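Local coordinates for putative acid phosphatase WZB (Escherichia coli, PDB 2WMY), which probably removes phosphate from phosphotyrosine side chains of proteins, acting as a low molecular weight tyrosine phosphatase, at residues 9-14 / 36-41; 31-36 / 143-148. The protein carries 1 engineered substitution. All blocks are in the same frame, centred on the assembly; numbering follows the deposited sequence.

Contact 1: 9-14 / 36-41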
ATOM      1  N   ASP A   9      -5.437 -12.586  -8.254  1.00 36.03           N
ATOM      2  CA  ASP A   9      -4.056 -12.967  -8.505  1.00 43.49           C
ATOM      3  C   ASP A   9      -3.145 -11.748  -8.586  1.00 41.69           C
ATOM      4  O   ASP A   9      -1.933 -11.861  -8.423  1.00 47.70           O
ATOM      5  CB  ASP A   9      -3.961 -13.793  -9.791  1.00 56.78           C
ATOM      6  CG  ASP A   9      -2.735 -14.690  -9.820  1.00 67.56           C
ATOM      7  OD1 ASP A   9      -1.965 -14.692  -8.836  1.00 69.93           O
ATOM      8  OD2 ASP A   9      -2.544 -15.398 -10.831  1.00 71.89           O
ATOM      9  N   SER A  10      -3.739 -10.587  -8.844  1.00 36.61           N
ATOM     10  CA  SER A  10      -2.992  -9.338  -8.940  1.00 31.41           C
ATOM     11  C   SER A  10      -3.438  -8.369  -7.850  1.00 28.56           C
ATOM     12  O   SER A  10      -4.637  -8.194  -7.623  1.00 25.62           O
ATOM     13  CB  SER A  10      -3.213  -8.696 -10.309  1.00 32.22           C
ATOM     14  OG  SER A  10      -3.096  -9.655 -11.348  1.00 52.59           O
ATOM     15  N   ILE A  11      -2.477  -7.740  -7.179  1.00 24.14           N
ATOM     16  CA  ILE A  11      -2.793  -6.762  -6.137  1.00 22.58           C
ATOM     17  C   ILE A  11      -2.085  -5.417  -6.347  1.00 24.75           C
ATOM     18  O   ILE A  11      -0.859  -5.363  -6.521  1.00 24.48           O
ATOM     19  CB  ILE A  11      -2.449  -7.285  -4.727  1.00 21.61           C
ATOM     20  CG1 ILE A  11      -3.104  -8.643  -4.465  1.00 20.50           C
ATOM     21  CG2 ILE A  11      -2.881  -6.282  -3.661  1.00 17.18           C
ATOM     22  CD1 ILE A  11      -2.756  -9.203  -3.096  1.00 20.69           C
ATOM     23  N   LEU A  12      -2.863  -4.339  -6.335  1.00 20.20           N
ATOM     24  CA  LEU A  12      -2.309  -2.989  -6.390  1.00 20.56           C
ATOM     25  C   LEU A  12      -2.476  -2.310  -5.034  1.00 20.27           C
ATOM     26  O   LEU A  12      -3.599  -2.057  -4.589  1.00 21.56           O
ATOM     27  CB  LEU A  12      -2.990  -2.161  -7.490  1.00 15.04           C
ATOM     28  CG  LEU A  12      -2.397  -0.766  -7.758  1.00 26.23           C
ATOM     29  CD1 LEU A  12      -0.949  -0.845  -8.264  1.00 23.42           C
ATOM     30  CD2 LEU A  12      -3.257   0.011  -8.742  1.00 20.21           C
ATOM     31  N   VAL A  13      -1.357  -2.026  -4.374  1.00 19.35           N
ATOM     32  CA  VAL A  13      -1.372  -1.325  -3.092  1.00 15.38           C
ATOM     33  C   VAL A  13      -1.276   0.191  -3.284  1.00 12.74           C
ATOM     34  O   VAL A  13      -0.393   0.686  -3.978  1.00 14.32           O
ATOM     35  CB  VAL A  13      -0.224  -1.811  -2.183  1.00 16.76           C
ATOM     36  CG1 VAL A  13      -0.316  -1.154  -0.809  1.00 13.53           C
ATOM     37  CG2 VAL A  13      -0.267  -3.330  -2.053  1.00 10.77           C
ATOM     38  N   ILE A  14      -2.173   0.940  -2.658  1.00 17.40           N
ATOM     39  CA  ILE A  14      -2.253   2.364  -2.954  1.00 13.37           C
ATOM     40  C   ILE A  14      -2.282   3.280  -1.735  1.00 14.96           C
ATOM     41  O   ILE A  14      -3.066   3.074  -0.797  1.00 14.46           O
ATOM     42  CB  ILE A  14      -3.500   2.669  -3.812  1.00 21.90           C
ATOM     43  CG1 ILE A  14      -3.516   1.776  -5.059  1.00 20.01           C
ATOM     44  CG2 ILE A  14      -3.546   4.153  -4.167  1.00 17.24           C
ATOM     45  CD1 ILE A  14      -4.849   1.716  -5.751  1.00 14.91           C
ATOM     46  N   LYS A  36       2.231 -14.004  -6.391  1.00 42.64           N
ATOM     47  CA  LYS A  36       1.312 -13.021  -6.960  1.00 40.68           C
ATOM     48  C   LYS A  36       2.031 -11.795  -7.517  1.00 34.81           C
ATOM     49  O   LYS A  36       3.109 -11.436  -7.052  1.00 35.21           O
ATOM     50  CB  LYS A  36       0.284 -12.578  -5.916  1.00 39.47           C
ATOM     51  CG  LYS A  36      -0.529 -13.711  -5.323  1.00 39.12           C
ATOM     52  CD  LYS A  36      -1.686 -13.168  -4.505  1.00 49.16           C
ATOM     53  CE  LYS A  36      -2.351 -14.265  -3.685  1.00 58.47           C
ATOM     54  NZ  LYS A  36      -2.675 -15.471  -4.503  1.00 63.02           N
ATOM     55  N   LYS A  37       1.420 -11.154  -8.511  1.00 29.86           N
ATOM     56  CA  LYS A  37       1.900  -9.864  -8.999  1.00 34.63           C
ATOM     57  C   LYS A  37       1.431  -8.752  -8.062  1.00 34.62           C
ATOM     58  O   LYS A  37       0.245  -8.413  -8.028  1.00 36.84           O
ATOM     59  CB  LYS A  37       1.405  -9.597 -10.422  1.00 33.23           C
ATOM     60  CG  LYS A  37       1.984  -8.332 -11.047  1.00 38.95           C
ATOM     61  CD  LYS A  37       1.460  -8.096 -12.465  1.00 40.64           C
ATOM     62  CE  LYS A  37      -0.048  -7.874 -12.472  1.00 37.79           C
ATOM     63  NZ  LYS A  37      -0.511  -7.266 -13.749  1.00 42.12           N
ATOM     64  N   ILE A  38       2.361  -8.194  -7.294  1.00 30.87           N
ATOM     65  CA  ILE A  38       2.013  -7.173  -6.305  1.00 20.16           C
ATOM     66  C   ILE A  38       2.789  -5.885  -6.523  1.00 27.55           C
ATOM     67  O   ILE A  38       4.014  -5.865  -6.419  1.00 32.98           O
ATOM     68  CB  ILE A  38       2.220  -7.681  -4.871  1.00 19.35           C
ATOM     69  CG1 ILE A  38       1.318  -8.894  -4.619  1.00 25.25           C
ATOM     70  CG2 ILE A  38       1.915  -6.582  -3.861  1.00 20.83           C
ATOM     71  CD1 ILE A  38       1.523  -9.551  -3.286  1.00 25.14           C
ATOM     72  N   ASN A  39       2.064  -4.813  -6.839  1.00 29.36           N
ATOM     73  CA  ASN A  39       2.670  -3.503  -7.056  1.00 23.31           C
ATOM     74  C   ASN A  39       1.927  -2.391  -6.322  1.00 19.98           C
ATOM     75  O   ASN A  39       0.971  -2.652  -5.597  1.00 15.95           O
ATOM     76  CB  ASN A  39       2.781  -3.211  -8.554  1.00 26.82           C
ATOM     77  CG  ASN A  39       3.860  -4.052  -9.226  1.00 32.45           C
ATOM     78  OD1 ASN A  39       5.041  -3.939  -8.895  1.00 36.70           O
ATOM     79  ND2 ASN A  39       3.456  -4.909 -10.163  1.00 22.44           N
ATOM     80  N   SER A  40       2.372  -1.153  -6.504  1.00 13.98           N
ATOM     81  CA  SER A  40       1.867  -0.051  -5.703  1.00 17.40           C
ATOM     82  C   SER A  40       1.899   1.267  -6.457  1.00 18.59           C
ATOM     83  O   SER A  40       2.692   1.448  -7.378  1.00 25.10           O
ATOM     84  CB  SER A  40       2.693   0.081  -4.424  1.00 25.23           C
ATOM     85  OG  SER A  40       4.031   0.418  -4.734  1.00 24.25           O
ATOM     86  N   ALA A  41       1.040   2.194  -6.047  1.00 18.04           N
ATOM     87  CA  ALA A  41       0.963   3.512  -6.683  1.00 19.06           C
ATOM     88  C   ALA A  41       0.273   4.503  -5.753  1.00 16.80           C
ATOM     89  O   ALA A  41      -0.227   4.133  -4.690  1.00 14.97           O
ATOM     90  CB  ALA A  41       0.232   3.427  -8.011  1.00 13.52           C
TER
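I11 and I38 sit side by side on neighbouring parallel strands, 10-14 and 37-41, the two strands of a beta-alpha-beta crossover whose connecting helix is 21-32. The pairing is tightest from I11 onward. I11 N donates a nearly straight bond (172°) to K37 O at 2.9 Å, and I11 O accepts N39 N at 3.0 Å; two residues on, V13 repeats this, its N only 2.7 Å from N39 O and its O accepting A41 N. I11, V13, I38 and S40 share one face of the sheet, where helix 21-32 covers V13, I38 and S40, while I11 packs on L86 and L148. There the branched residues, well suited to extended backbone, put I11 CB 4.1 Å from I38 CG1, while V13 and I38 also reach L29 of the helix. S40 brings a hydroxyl into this buried face: with chi1 at 64°, OG lies between its backbone N and carbonyl carbon, and E26 and N18 both hydrogen-bond to it. On the other face L12 extends CD1 over the backbone of N39 and S40, and N39 ND2 reaches the hydroxyl of Y82.

The N-terminal end is looser and more open to solvent. K37 N reaches D9 O by a weak bond, bent to 138°, and D9 OD1 stays 4.5 Å from K36 NZ, too far for a salt bridge. Long, flexible lysines suit this margin: K37 bends at chi3, passing CE beside S10 OG, and its NZ finds Q81 O and the ring of Y82. At the far end the strand runs into C15, the predicted nucleophile of the phosphate-binding P-loop, whose backbone bonds to A41. Just before it, the CG2 methyl of I14 rests 3.4 Å from A41 O.

Contact 2: 31-36 / 143-148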
ATOM      1  N   ARG A  31       6.357 -10.701   0.358  1.00 35.14           N
ATOM      2  CA  ARG A  31       6.962 -11.591   1.336  1.00 33.92           C
ATOM      3  C   ARG A  31       6.038 -12.764   1.673  1.00 35.64           C
ATOM      4  O   ARG A  31       6.480 -13.908   1.789  1.00 37.69           O
ATOM      5  CB  ARG A  31       7.190 -10.777   2.602  1.00 31.83           C
ATOM      6  CG  ARG A  31       8.439 -11.047   3.390  1.00 38.12           C
ATOM      7  CD  ARG A  31       8.335 -10.268   4.699  1.00 39.40           C
ATOM      8  NE  ARG A  31       9.624  -9.895   5.264  1.00 50.87           N
ATOM      9  CZ  ARG A  31       9.766  -9.278   6.433  1.00 55.09           C
ATOM     10  NH1 ARG A  31       8.694  -8.978   7.156  1.00 41.81           N
ATOM     11  NH2 ARG A  31      10.975  -8.967   6.881  1.00 61.51           N
ATOM     12  N   LEU A  32       4.752 -12.463   1.844  1.00 29.73           N
ATOM     13  CA  LEU A  32       3.773 -13.440   2.313  1.00 27.07           C
ATOM     14  C   LEU A  32       3.125 -14.229   1.177  1.00 33.63           C
ATOM     15  O   LEU A  32       2.747 -15.389   1.349  1.00 37.10           O
ATOM     16  CB  LEU A  32       2.687 -12.744   3.140  1.00 25.62           C
ATOM     17  CG  LEU A  32       3.136 -12.137   4.468  1.00 28.50           C
ATOM     18  CD1 LEU A  32       2.130 -11.107   4.947  1.00 35.26           C
ATOM     19  CD2 LEU A  32       3.340 -13.232   5.514  1.00 31.71           C
ATOM     20  N   LEU A  33       2.985 -13.592   0.022  1.00 34.17           N
ATOM     21  CA  LEU A  33       2.339 -14.218  -1.124  1.00 41.14           C
ATOM     22  C   LEU A  33       3.242 -14.084  -2.351  1.00 46.28           C
ATOM     23  O   LEU A  33       2.972 -13.285  -3.250  1.00 43.82           O
ATOM     24  CB  LEU A  33       0.974 -13.573  -1.371  1.00 36.50           C
ATOM     25  CG  LEU A  33       0.117 -13.337  -0.120  1.00 30.26           C
ATOM     26  CD1 LEU A  33      -0.935 -12.277  -0.370  1.00 23.67           C
ATOM     27  CD2 LEU A  33      -0.526 -14.633   0.370  1.00 33.49           C
ATOM     28  N   PRO A  34       4.320 -14.881  -2.388  1.00 47.88           N
ATOM     29  CA  PRO A  34       5.416 -14.770  -3.360  1.00 45.64           C
ATOM     30  C   PRO A  34       4.991 -15.015  -4.804  1.00 42.71           C
ATOM     31  O   PRO A  34       5.701 -14.601  -5.716  1.00 45.42           O
ATOM     32  CB  PRO A  34       6.388 -15.878  -2.924  1.00 45.70           C
ATOM     33  CG  PRO A  34       5.973 -16.257  -1.537  1.00 47.37           C
ATOM     34  CD  PRO A  34       4.502 -16.029  -1.485  1.00 44.50           C
ATOM     35  N   SER A  35       3.859 -15.676  -5.014  1.00 44.81           N
ATOM     36  CA  SER A  35       3.476 -16.094  -6.360  1.00 47.82           C
ATOM     37  C   SER A  35       2.588 -15.085  -7.076  1.00 44.41           C
ATOM     38  O   SER A  35       2.232 -15.283  -8.236  1.00 45.93           O
ATOM     39  CB  SER A  35       2.782 -17.456  -6.317  1.00 46.18           C
ATOM     40  OG  SER A  35       1.591 -17.386  -5.554  1.00 51.44           O
ATOM     41  N   LYS A  36       2.231 -14.004  -6.391  1.00 42.64           N
ATOM     42  CA  LYS A  36       1.312 -13.021  -6.960  1.00 40.68           C
ATOM     43  C   LYS A  36       2.031 -11.795  -7.517  1.00 34.81           C
ATOM     44  O   LYS A  36       3.109 -11.436  -7.052  1.00 35.21           O
ATOM     45  CB  LYS A  36       0.284 -12.578  -5.916  1.00 39.47           C
ATOM     46  CG  LYS A  36      -0.529 -13.711  -5.323  1.00 39.12           C
ATOM     47  CD  LYS A  36      -1.686 -13.168  -4.505  1.00 49.16           C
ATOM     48  CE  LYS A  36      -2.351 -14.265  -3.685  1.00 58.47           C
ATOM     49  NZ  LYS A  36      -2.675 -15.471  -4.503  1.00 63.02           N
ATOM     50  N   ARG A 143      -3.098 -10.477   7.929  1.00 21.98           N
ATOM     51  CA  ARG A 143      -4.509 -10.839   7.852  1.00 26.90           C
ATOM     52  C   ARG A 143      -5.032 -10.899   6.418  1.00 29.36           C
ATOM     53  O   ARG A 143      -5.828 -11.774   6.094  1.00 27.49           O
ATOM     54  CB  ARG A 143      -5.354  -9.914   8.723  1.00 22.93           C
ATOM     55  CG  ARG A 143      -4.914  -9.932  10.178  1.00 32.46           C
ATOM     56  CD  ARG A 143      -5.803  -9.085  11.072  1.00 34.56           C
ATOM     57  NE  ARG A 143      -5.418  -9.237  12.473  1.00 41.15           N
ATOM     58  CZ  ARG A 143      -6.092  -8.729  13.498  1.00 46.89           C
ATOM     59  NH1 ARG A 143      -7.201  -8.031  13.292  1.00 48.84           N
ATOM     60  NH2 ARG A 143      -5.658  -8.929  14.734  1.00 51.18           N
ATOM     61  N   TRP A 144      -4.576  -9.992   5.555  1.00 28.33           N
ATOM     62  CA  TRP A 144      -4.940 -10.081   4.141  1.00 27.71           C
ATOM     63  C   TRP A 144      -4.393 -11.363   3.528  1.00 26.23           C
ATOM     64  O   TRP A 144      -5.034 -11.971   2.680  1.00 30.12           O
ATOM     65  CB  TRP A 144      -4.486  -8.851   3.341  1.00 19.86           C
ATOM     66  CG  TRP A 144      -5.583  -7.834   3.141  1.00 14.78           C
ATOM     67  CD1 TRP A 144      -5.605  -6.549   3.592  1.00 14.10           C
ATOM     68  CD2 TRP A 144      -6.823  -8.036   2.447  1.00 17.75           C
ATOM     69  NE1 TRP A 144      -6.780  -5.934   3.218  1.00 15.78           N
ATOM     70  CE2 TRP A 144      -7.542  -6.827   2.511  1.00 15.89           C
ATOM     71  CE3 TRP A 144      -7.395  -9.126   1.780  1.00 22.21           C
ATOM     72  CZ2 TRP A 144      -8.807  -6.673   1.935  1.00 19.49           C
ATOM     73  CZ3 TRP A 144      -8.651  -8.969   1.201  1.00 27.02           C
ATOM     74  CH2 TRP A 144      -9.343  -7.754   1.288  1.00 19.36           C
ATOM     75  N   ALA A 145      -3.219 -11.788   3.981  1.00 30.30           N
ATOM     76  CA  ALA A 145      -2.606 -13.002   3.453  1.00 28.58           C
ATOM     77  C   ALA A 145      -3.369 -14.237   3.915  1.00 33.48           C
ATOM     78  O   ALA A 145      -3.511 -15.200   3.163  1.00 35.07           O
ATOM     79  CB  ALA A 145      -1.152 -13.091   3.861  1.00 23.07           C
ATOM     80  N   GLU A 146      -3.862 -14.205   5.150  1.00 31.05           N
ATOM     81  CA  GLU A 146      -4.655 -15.308   5.676  1.00 35.19           C
ATOM     82  C   GLU A 146      -5.898 -15.508   4.813  1.00 27.91           C
ATOM     83  O   GLU A 146      -6.320 -16.634   4.567  1.00 26.99           O
ATOM     84  CB  GLU A 146      -5.047 -15.045   7.132  1.00 37.59           C
ATOM     85  CG  GLU A 146      -3.885 -15.130   8.113  1.00 41.89           C
ATOM     86  CD  GLU A 146      -4.198 -14.492   9.462  1.00 48.29           C
ATOM     87  OE1 GLU A 146      -3.356 -14.603  10.385  1.00 44.04           O
ATOM     88  OE2 GLU A 146      -5.282 -13.876   9.598  1.00 50.87           O
ATOM     89  N   LYS A 147      -6.463 -14.404   4.340  1.00 25.03           N
ATOM     90  CA  LYS A 147      -7.678 -14.437   3.537  1.00 30.37           C
ATOM     91  C   LYS A 147      -7.434 -14.949   2.121  1.00 31.70           C
ATOM     92  O   LYS A 147      -8.203 -15.758   1.603  1.00 40.67           O
ATOM     93  CB  LYS A 147      -8.311 -13.047   3.483  1.00 32.09           C
ATOM     94  CG  LYS A 147      -8.958 -12.624   4.780  1.00 34.65           C
ATOM     95  CD  LYS A 147     -10.189 -13.460   5.060  1.00 38.98           C
ATOM     96  CE  LYS A 147     -10.767 -13.152   6.430  1.00 43.01           C
ATOM     97  NZ  LYS A 147     -12.007 -13.940   6.688  1.00 46.45           N
ATOM     98  N   LEU A 148      -6.369 -14.470   1.491  1.00 37.29           N
ATOM     99  CA  LEU A 148      -6.073 -14.850   0.116  1.00 40.55           C
ATOM    100  C   LEU A 148      -5.260 -16.141   0.072  1.00 49.56           C
ATOM    101  O   LEU A 148      -4.461 -16.353  -0.836  1.00 54.59           O
ATOM    102  CB  LEU A 148      -5.346 -13.712  -0.605  1.00 31.48           C
ATOM    103  CG  LEU A 148      -6.014 -12.342  -0.435  1.00 34.38           C
ATOM    104  CD1 LEU A 148      -5.060 -11.214  -0.783  1.00 35.42           C
ATOM    105  CD2 LEU A 148      -7.292 -12.245  -1.269  1.00 32.46           C
TER
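A chi1 of -44° turns CG of L33 away from its own carbonyl carbon, and chi2 of 159° then sets the CD2 methyl against A145 CB at 3.9 Å. The backbone of L32 holds its CB 3.9 Å from the same A145 methyl, and a similar chi1 (-67°) lays L32 CD1 alongside it. A145 is thus touched by two leucines in succession; its short side chain suits a place where the two backbones come close, the CA atoms of L32 and A145 lying 6.5 Å apart. Further on, L148 adds its own branch, CD1 to CD1 of L33 at 4.3 Å. The packing among these leucines and A145 is apolar, at a partly exposed border, with K36 CE a van der Waals neighbour that passes L148 CB and O. L33 is where the chain leaves helix 21-32 and enters a type I turn that leads to K36. The contact therefore sets the last turn of helix 127-147, and L148 just beyond it, against the end of helix 21-32 and the turn leading into strand 37-42, while the indole of W144 leads away, stacking edge-to-face with W113 and bonding through NE1 to L109 O.

The two contacts share K36 and adjoin one another: I11 CD1 of contact 1 packs on L148 CD1 of contact 2 at 3.8 Å. Contact 1 is partly buried, its middle in the core and its N-terminal end at the surface, and joins the two strands of the beta-alpha-beta unit through backbone hydrogen bonds, with V13 and I38 packed under helix 21-32. Contact 2 lies at the surface and relies on side-chain packing alone, tying the end of that same helix to the C-terminal helix 127-147. Both therefore involve the crossover, one within it and the other between its helix end and a distant part of the chain. Contact 1 leads into the predicted catalytic loop, whereas contact 2 lies away from it.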